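Local coordinates for protein phiAB6 tailspike (Unidentified phage, PDB 5JS4) that probably breaks the exopolysaccharide coat of Acinetobacter baumannii into fragments for its bacteriophage, working as a trimeric beta-helical tailspike, at residues Q325-I331 against K350-E356; Y394-I400 against F420-G425; G635-R641 against A692-W698. One frame throughout, in Å; residues are numbered along the deposited sequence.

Interaction 1: residues Q325-I331 against K350-E356; sequences QGKTAFI and KQVSFIE
Thr328 and Glu356 meet across two neighbouring parallel strands, their side chains crossing at a slant. The hydroxyl OG1 of Thr328 donates to OE2 of Glu356 at 2.7 Å, reaching the carboxylate oxygen on its anti side. Thr328 holds OG1 beside its own backbone N (chi1 -46°), and the glutamate, extended beyond CG, reaches across to it. The same OE2 takes a second bond from a water, 3.1 Å away, which in turn accepts the backbone N-H of Thr328, so OE2 is linked to the side chain of Thr328 directly and to its backbone N through the water. The other branch of Thr328, CG2, is pressed over the Phe354-Ile355 peptide, 3.3 Å from Ile355 N.

Phe330 points its side chain to the other face of the sheet, as Ile355 does. It lies alongside Phe354, pointing the same way, with CD2 3.5 Å from Phe354 CE1 and the ring planes 78° apart; Phe354 O sits in the plane of the Phe330 ring, at its edge. Phe330 CB also rests on Ile355 CG1. Backbone bonds run the length of the pair, from Gly326 N to Lys350 O through to Glu356 N and Phe330 O. Val290 and Asn374 bond the outer sides of the two strands, and stacking of strands one turn apart in parallel register is the hallmark of the right-handed parallel beta-helix of pectate lyase-like proteins.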
# COMPACT_ATOMS: atom_id res chain seq x y z
N GLN A 325 -22.85 22.61 27.67
CA GLN A 325 -23.85 21.68 27.14
C GLN A 325 -24.14 21.97 25.66
O GLN A 325 -24.46 23.10 25.30
CB GLN A 325 -25.15 21.74 27.94
CG GLN A 325 -26.17 20.68 27.54
CD GLN A 325 -27.43 20.71 28.39
OE1 GLN A 325 -27.80 21.75 28.93
NE2 GLN A 325 -28.10 19.57 28.49
N GLY A 326 -24.01 20.94 24.82
CA GLY A 326 -24.32 21.06 23.40
C GLY A 326 -23.32 21.87 22.59
O GLY A 326 -23.61 22.24 21.45
N LYS A 327 -22.15 22.15 23.16
CA LYS A 327 -21.15 22.98 22.51
C LYS A 327 -19.82 22.25 22.38
O LYS A 327 -19.63 21.18 22.96
CB LYS A 327 -20.92 24.27 23.31
CG LYS A 327 -22.12 25.19 23.37
CD LYS A 327 -21.78 26.45 24.15
CE LYS A 327 -23.01 27.28 24.47
NZ LYS A 327 -22.78 28.17 25.64
N THR A 328 -18.92 22.84 21.61
CA THR A 328 -17.54 22.35 21.52
C THR A 328 -16.66 23.14 22.49
O THR A 328 -16.75 24.37 22.55
CB THR A 328 -16.98 22.47 20.09
OG1 THR A 328 -17.94 21.98 19.15
CG2 THR A 328 -15.70 21.65 19.97
N ALA A 329 -15.82 22.43 23.23
CA ALA A 329 -15.00 23.05 24.29
C ALA A 329 -13.98 24.04 23.74
O ALA A 329 -13.78 25.11 24.32
CB ALA A 329 -14.30 21.97 25.11
N PHE A 330 -13.33 23.67 22.64
CA PHE A 330 -12.37 24.53 21.96
C PHE A 330 -12.86 24.84 20.56
O PHE A 330 -13.18 23.93 19.79
CB PHE A 330 -11.02 23.82 21.85
CG PHE A 330 -10.23 23.81 23.13
CD1 PHE A 330 -9.44 24.90 23.48
CD2 PHE A 330 -10.25 22.71 23.96
CE1 PHE A 330 -8.70 24.89 24.64
CE2 PHE A 330 -9.50 22.69 25.13
CZ PHE A 330 -8.73 23.78 25.47
N ILE A 331 -12.91 26.13 20.21
CA ILE A 331 -13.26 26.54 18.85
C ILE A 331 -12.10 27.28 18.19
O ILE A 331 -11.18 27.74 18.87
CB ILE A 331 -14.55 27.39 18.81
CG1 ILE A 331 -14.40 28.68 19.64
CG2 ILE A 331 -15.73 26.57 19.31
CD1 ILE A 331 -15.51 29.69 19.42
N LYS A 350 -24.69 15.17 27.79
CA LYS A 350 -24.64 16.64 27.69
C LYS A 350 -24.12 17.14 26.34
O LYS A 350 -24.04 18.35 26.12
CB LYS A 350 -23.77 17.21 28.83
CG LYS A 350 -24.27 16.86 30.22
CD LYS A 350 -25.66 17.42 30.49
CE LYS A 350 -26.09 17.20 31.93
NZ LYS A 350 -27.48 17.69 32.15
N GLN A 351 -23.77 16.21 25.45
CA GLN A 351 -23.33 16.54 24.10
C GLN A 351 -22.24 17.61 24.08
O GLN A 351 -22.35 18.63 23.40
CB GLN A 351 -24.53 16.97 23.24
CG GLN A 351 -25.57 15.88 23.07
CD GLN A 351 -26.54 16.15 21.93
OE1 GLN A 351 -26.29 16.97 21.05
NE2 GLN A 351 -27.66 15.43 21.94
N VAL A 352 -21.17 17.35 24.83
CA VAL A 352 -20.01 18.23 24.85
C VAL A 352 -18.97 17.65 23.90
O VAL A 352 -18.53 16.52 24.09
CB VAL A 352 -19.42 18.37 26.27
CG1 VAL A 352 -18.23 19.32 26.26
CG2 VAL A 352 -20.48 18.86 27.24
N SER A 353 -18.61 18.41 22.88
CA SER A 353 -17.59 17.98 21.92
C SER A 353 -16.26 18.65 22.27
O SER A 353 -16.25 19.64 23.01
CB SER A 353 -18.03 18.32 20.49
OG SER A 353 -19.14 17.53 20.12
N PHE A 354 -15.14 18.12 21.77
CA PHE A 354 -13.84 18.62 22.22
C PHE A 354 -13.31 19.83 21.45
O PHE A 354 -13.11 20.88 22.05
CB PHE A 354 -12.76 17.52 22.25
CG PHE A 354 -11.40 18.02 22.65
CD1 PHE A 354 -11.24 18.77 23.82
CD2 PHE A 354 -10.28 17.77 21.87
CE1 PHE A 354 -10.00 19.26 24.19
CE2 PHE A 354 -9.04 18.26 22.24
CZ PHE A 354 -8.90 19.00 23.40
N ILE A 355 -13.07 19.68 20.15
CA ILE A 355 -12.37 20.73 19.41
C ILE A 355 -12.84 20.88 17.96
O ILE A 355 -13.12 19.90 17.28
CB ILE A 355 -10.84 20.47 19.48
CG1 ILE A 355 -10.05 21.70 19.02
CG2 ILE A 355 -10.46 19.22 18.69
CD1 ILE A 355 -8.66 21.78 19.61
N GLU A 356 -12.94 22.14 17.53
CA GLU A 356 -13.27 22.47 16.15
C GLU A 356 -12.03 22.96 15.43
O GLU A 356 -11.34 23.87 15.91
CB GLU A 356 -14.37 23.54 16.09
CG GLU A 356 -15.71 23.03 16.59
CD GLU A 356 -16.81 24.07 16.54
OE1 GLU A 356 -16.65 25.11 15.88
OE2 GLU A 356 -17.86 23.81 17.18
O HOH W 1 -19.54 24.84 19.55

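Interaction 2: residues Y394-I400 against F420-G425; sequences YSQNAGI and FQLGDG
Tyr394 lies alongside Leu422, both side chains pointing the same way, and it is the edge of the tyrosine ring that does the touching: CD1 comes within 3.5 Å of Leu422 CB, close to the ring plane. Leu422 O also sits in that plane, at the same ring's edge, and takes the CA-H of Tyr394 at 3.3 Å. The backbone N of Tyr394 donates almost straight to Gln421 O, at 2.9 Å with an N-H...O angle of 165°. Ser395 O, one residue after Tyr394, accepts the N-H of Asp424 at 2.8 Å. Farther along, Gln396 and Asp424 run side by side with amide and carboxylate nearly coplanar, 20° apart, and the contact is made by CG of Gln396 on OD2 of Asp424, at 3.6 Å. Inside the coil the Phe420 ring turns its edge to Gly399 CA and to Ile400 CD1, which is 4.3 Å from Phe420 CZ.

These residues form the bends where successive coils of the parallel beta-helix leave one face and turn toward the next, so the two bends stack as the strands do. Tyr394 also lines a pocket that holds a malonic acid molecule, together with Tyr310, Arg343, Ile370 and Asn371.

Behind the first shell, water fills in between the bends: one bridges Ser395 OG and the backbone N of Gly425, and another donates to Gln396 O at 2.8 Å. The main polar partner of Asp424 is Lys470, which forms a salt bridge with OD1 and also bonds Leu422 O. Ile442 and Met447 of the following coil pack against Phe420.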
# COMPACT_ATOMS: atom_id res chain seq x y z
N TYR A 394 -14.20 6.11 23.89
CA TYR A 394 -15.47 6.41 24.57
C TYR A 394 -16.27 7.59 24.02
O TYR A 394 -17.11 8.15 24.73
CB TYR A 394 -15.26 6.62 26.09
CG TYR A 394 -14.28 5.69 26.78
CD1 TYR A 394 -14.19 4.35 26.42
CD2 TYR A 394 -13.47 6.16 27.80
CE1 TYR A 394 -13.29 3.51 27.06
CE2 TYR A 394 -12.57 5.33 28.45
CZ TYR A 394 -12.48 4.00 28.07
OH TYR A 394 -11.59 3.18 28.72
N SER A 395 -16.06 7.98 22.76
CA SER A 395 -16.89 9.03 22.16
C SER A 395 -18.35 8.58 22.15
O SER A 395 -18.65 7.39 22.02
CB SER A 395 -16.45 9.38 20.74
OG SER A 395 -16.53 8.26 19.87
N GLN A 396 -19.26 9.53 22.30
CA GLN A 396 -20.69 9.21 22.38
C GLN A 396 -21.36 9.22 21.01
O GLN A 396 -22.37 8.56 20.81
CB GLN A 396 -21.38 10.18 23.34
CG GLN A 396 -20.92 10.02 24.78
CD GLN A 396 -20.62 11.34 25.47
OE1 GLN A 396 -21.05 12.40 25.03
NE2 GLN A 396 -19.86 11.27 26.56
N ASN A 397 -20.79 9.98 20.07
CA ASN A 397 -21.34 10.08 18.72
C ASN A 397 -20.33 9.70 17.64
O ASN A 397 -20.61 8.87 16.78
CB ASN A 397 -21.86 11.49 18.47
CG ASN A 397 -22.55 11.64 17.12
OD1 ASN A 397 -22.09 12.38 16.25
ND2 ASN A 397 -23.64 10.91 16.93
N ALA A 398 -19.16 10.34 17.68
CA ALA A 398 -18.12 10.08 16.69
C ALA A 398 -16.74 10.48 17.20
O ALA A 398 -16.60 11.44 17.96
CB ALA A 398 -18.43 10.82 15.40
N GLY A 399 -15.72 9.74 16.78
CA GLY A 399 -14.34 10.14 17.02
C GLY A 399 -14.00 11.37 16.19
O GLY A 399 -13.42 12.33 16.69
N ILE A 400 -14.38 11.32 14.91
CA ILE A 400 -14.14 12.41 13.97
C ILE A 400 -15.43 12.68 13.20
O ILE A 400 -16.00 11.76 12.61
CB ILE A 400 -13.01 12.07 12.98
CG1 ILE A 400 -11.72 11.71 13.74
CG2 ILE A 400 -12.75 13.24 12.04
CD1 ILE A 400 -10.65 11.06 12.89
N PHE A 420 -9.82 3.48 17.68
CA PHE A 420 -11.15 3.85 18.16
C PHE A 420 -11.64 2.74 19.09
O PHE A 420 -11.79 1.60 18.65
CB PHE A 420 -12.14 3.97 17.00
CG PHE A 420 -11.79 5.01 15.95
CD1 PHE A 420 -12.24 6.31 16.07
CD2 PHE A 420 -11.06 4.65 14.82
CE1 PHE A 420 -11.94 7.26 15.10
CE2 PHE A 420 -10.76 5.59 13.84
CZ PHE A 420 -11.20 6.89 13.98
N GLN A 421 -11.91 3.06 20.36
CA GLN A 421 -12.35 2.05 21.32
C GLN A 421 -13.56 2.48 22.13
O GLN A 421 -13.60 3.59 22.67
CB GLN A 421 -11.22 1.64 22.26
CG GLN A 421 -11.57 0.44 23.15
CD GLN A 421 -10.39 -0.13 23.91
OE1 GLN A 421 -9.29 -0.27 23.37
NE2 GLN A 421 -10.62 -0.48 25.17
N LEU A 422 -14.54 1.58 22.22
CA LEU A 422 -15.68 1.70 23.14
C LEU A 422 -16.51 2.98 22.96
O LEU A 422 -17.01 3.56 23.93
CB LEU A 422 -15.22 1.51 24.59
CG LEU A 422 -14.99 0.05 24.99
CD1 LEU A 422 -14.18 -0.06 26.27
CD2 LEU A 422 -16.32 -0.69 25.12
N GLY A 423 -16.65 3.41 21.71
CA GLY A 423 -17.53 4.52 21.36
C GLY A 423 -18.97 4.06 21.22
O GLY A 423 -19.23 2.97 20.71
N ASP A 424 -19.90 4.91 21.65
CA ASP A 424 -21.33 4.61 21.54
C ASP A 424 -21.86 4.77 20.12
O ASP A 424 -22.95 4.30 19.80
CB ASP A 424 -22.16 5.52 22.46
CG ASP A 424 -21.76 5.40 23.92
OD1 ASP A 424 -21.58 4.26 24.40
OD2 ASP A 424 -21.63 6.45 24.58
N GLY A 425 -21.10 5.48 19.28
CA GLY A 425 -21.51 5.74 17.90
C GLY A 425 -20.49 5.22 16.91
O GLY A 425 -20.04 4.08 17.01
O HOH W 2 -19.06 6.22 25.71
O HOH W 3 -18.59 6.81 18.81
O HOH W 4 -24.47 7.33 19.47

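Interaction 3: residues G635-R641 against A692-W698; sequences GVYRVER and AGFKVFW
Strands 636-641 and 693-698 pair antiparallel near the C terminus of the chain. Tyr637 and Val696 exchange two backbone bonds, as do Val639 and Phe694, and Trp698 N to Gly635 O ends the run. Val639 has the most surface buried of any residue here, much of it against Phe694. CB of Val639 stands over the centre of the Phe694 ring, a CH-pi contact of 4.0 Å to the centroid and only 8° off the normal. Phe694 can lie under it because its CG sits between the backbone N and the carbonyl carbon (chi1 58°), which folds the ring back toward the partner strand.

On the same face, Tyr637 crosses Trp698 at about a right angle, CD1 to CD1 at 3.9 Å, with the tyrosine atom in the indole plane at its edge. Phe711 meets both of these aromatic groups edge-to-face, so the face made by Tyr637, Val639, Phe694, Val696 and Trp698 is turned inward against a second antiparallel sheet that includes strands 654-661 and 708-715. At the other end of the strand, Ala692 and Gly693 both face Ile678 in a classic beta bulge. Beside it Arg641 lays its guanidinium over the methyl of Ala692, NE to CB 3.5 Å, while NH1 is hydrogen-bonded to Ser647 O.

The opposite face is more polar. Arg638 and Lys695 run side by side, CG to CG at 4.1 Å, and both find acid: Glu632 bridges NH1 of Arg638 and NZ of Lys695, and Glu640 OE1 accepts NE of Arg638 at 2.7 Å, 2° out of the guanidinium plane. The Glu632 carboxylate, shared by both, probably offsets the two like charges. Val636 CG1 lies over the Phe697 ring, offset toward its rim, and Phe697 packs on Gly668 of a neighbouring subunit.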
# COMPACT_ATOMS: atom_id res chain seq x y z
N GLY A 635 -29.11 -34.94 -56.51
CA GLY A 635 -27.87 -35.47 -55.96
C GLY A 635 -26.69 -34.52 -55.89
O GLY A 635 -25.61 -34.93 -55.48
N VAL A 636 -26.88 -33.26 -56.27
CA VAL A 636 -25.78 -32.30 -56.32
C VAL A 636 -26.10 -31.09 -55.46
O VAL A 636 -27.11 -30.41 -55.67
CB VAL A 636 -25.51 -31.82 -57.77
CG1 VAL A 636 -24.28 -30.92 -57.79
CG2 VAL A 636 -25.32 -33.02 -58.70
N TYR A 637 -25.23 -30.83 -54.49
CA TYR A 637 -25.42 -29.78 -53.49
C TYR A 637 -24.24 -28.84 -53.49
O TYR A 637 -23.11 -29.29 -53.65
CB TYR A 637 -25.62 -30.42 -52.11
CG TYR A 637 -26.89 -31.23 -52.08
CD1 TYR A 637 -26.94 -32.50 -52.65
CD2 TYR A 637 -28.06 -30.69 -51.57
CE1 TYR A 637 -28.11 -33.22 -52.68
CE2 TYR A 637 -29.24 -31.41 -51.60
CZ TYR A 637 -29.26 -32.67 -52.16
OH TYR A 637 -30.43 -33.39 -52.19
N ARG A 638 -24.49 -27.55 -53.34
CA ARG A 638 -23.42 -26.57 -53.22
C ARG A 638 -23.31 -26.10 -51.79
O ARG A 638 -24.29 -25.62 -51.21
CB ARG A 638 -23.69 -25.34 -54.11
CG ARG A 638 -23.72 -25.62 -55.60
CD ARG A 638 -23.59 -24.32 -56.39
NE ARG A 638 -24.67 -23.39 -56.09
CZ ARG A 638 -25.84 -23.33 -56.73
NH1 ARG A 638 -26.12 -24.16 -57.73
NH2 ARG A 638 -26.75 -22.43 -56.36
N VAL A 639 -22.12 -26.25 -51.22
CA VAL A 639 -21.75 -25.58 -49.98
C VAL A 639 -21.14 -24.26 -50.45
O VAL A 639 -19.97 -24.21 -50.85
CB VAL A 639 -20.75 -26.41 -49.15
CG1 VAL A 639 -20.43 -25.71 -47.84
CG2 VAL A 639 -21.29 -27.81 -48.90
N GLU A 640 -21.96 -23.21 -50.44
CA GLU A 640 -21.66 -21.99 -51.18
C GLU A 640 -21.69 -20.74 -50.31
O GLU A 640 -22.35 -20.70 -49.27
CB GLU A 640 -22.66 -21.81 -52.32
CG GLU A 640 -24.11 -21.69 -51.87
CD GLU A 640 -25.05 -21.27 -52.98
OE1 GLU A 640 -24.76 -21.57 -54.16
OE2 GLU A 640 -26.09 -20.66 -52.67
N ARG A 641 -21.01 -19.71 -50.79
CA ARG A 641 -20.99 -18.41 -50.13
C ARG A 641 -22.26 -17.65 -50.45
O ARG A 641 -22.70 -17.61 -51.61
CB ARG A 641 -19.79 -17.59 -50.61
CG ARG A 641 -18.47 -18.27 -50.36
CD ARG A 641 -17.29 -17.35 -50.59
NE ARG A 641 -17.18 -16.92 -51.99
CZ ARG A 641 -16.20 -16.15 -52.46
NH1 ARG A 641 -15.24 -15.70 -51.66
NH2 ARG A 641 -16.19 -15.82 -53.75
N ALA A 692 -14.02 -21.00 -53.10
CA ALA A 692 -15.18 -20.31 -52.56
C ALA A 692 -16.01 -21.26 -51.70
O ALA A 692 -16.65 -20.84 -50.73
CB ALA A 692 -16.03 -19.77 -53.70
N GLY A 693 -16.00 -22.53 -52.07
CA GLY A 693 -16.80 -23.55 -51.42
C GLY A 693 -16.59 -24.88 -52.11
O GLY A 693 -15.55 -25.10 -52.73
N PHE A 694 -17.57 -25.77 -52.01
CA PHE A 694 -17.48 -27.07 -52.64
C PHE A 694 -18.85 -27.67 -52.87
O PHE A 694 -19.82 -27.30 -52.19
CB PHE A 694 -16.57 -28.03 -51.84
CG PHE A 694 -17.00 -28.26 -50.41
CD1 PHE A 694 -16.62 -27.38 -49.40
CD2 PHE A 694 -17.75 -29.38 -50.07
CE1 PHE A 694 -17.00 -27.60 -48.09
CE2 PHE A 694 -18.13 -29.60 -48.75
CZ PHE A 694 -17.76 -28.71 -47.76
N LYS A 695 -18.93 -28.57 -53.85
CA LYS A 695 -20.13 -29.33 -54.14
C LYS A 695 -20.01 -30.71 -53.52
O LYS A 695 -18.92 -31.28 -53.45
CB LYS A 695 -20.33 -29.48 -55.64
CG LYS A 695 -20.57 -28.17 -56.37
CD LYS A 695 -21.00 -28.42 -57.81
CE LYS A 695 -21.19 -27.13 -58.59
NZ LYS A 695 -21.62 -27.39 -59.99
N VAL A 696 -21.15 -31.23 -53.06
CA VAL A 696 -21.27 -32.60 -52.59
C VAL A 696 -22.21 -33.34 -53.53
O VAL A 696 -23.31 -32.85 -53.81
CB VAL A 696 -21.84 -32.66 -51.16
CG1 VAL A 696 -21.91 -34.10 -50.67
CG2 VAL A 696 -21.01 -31.81 -50.22
N PHE A 697 -21.76 -34.49 -54.02
CA PHE A 697 -22.53 -35.35 -54.92
C PHE A 697 -22.88 -36.61 -54.15
O PHE A 697 -22.01 -37.23 -53.56
CB PHE A 697 -21.69 -35.75 -56.14
CG PHE A 697 -21.32 -34.61 -57.06
CD1 PHE A 697 -20.38 -33.66 -56.67
CD2 PHE A 697 -21.89 -34.50 -58.32
CE1 PHE A 697 -20.04 -32.62 -57.52
CE2 PHE A 697 -21.54 -33.47 -59.17
CZ PHE A 697 -20.62 -32.53 -58.76
N TRP A 698 -24.16 -36.98 -54.17
CA TRP A 698 -24.64 -38.17 -53.47
C TRP A 698 -25.19 -39.20 -54.45
O TRP A 698 -25.99 -38.85 -55.33
CB TRP A 698 -25.77 -37.81 -52.51
CG TRP A 698 -25.36 -37.06 -51.29
CD1 TRP A 698 -25.53 -35.73 -51.03
CD2 TRP A 698 -24.73 -37.61 -50.13
NE1 TRP A 698 -25.05 -35.42 -49.79
CE2 TRP A 698 -24.54 -36.55 -49.21
CE3 TRP A 698 -24.30 -38.90 -49.77
CZ2 TRP A 698 -23.96 -36.74 -47.96
CZ3 TRP A 698 -23.72 -39.08 -48.52
CH2 TRP A 698 -23.55 -38.01 -47.64

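From the N terminus the chain first reaches interaction 1, whose segments close a loop of 18 intervening residues, one coil of the beta-helix. Interaction 2 follows in series and closes a similar loop of 19 residues; the two neither nest nor cross. Their centres lie 14 Å apart and their nearest atoms about 5 Å. Strand 374-379 stands between them in the same parallel sheet: Asn374 bonds Ser353 on one side and Asn397 on the other. Interaction 3 comes last and spans 50 residues, joining strands of an antiparallel sheet in the C-terminal region, its centre about 81 Å from that of interaction 2.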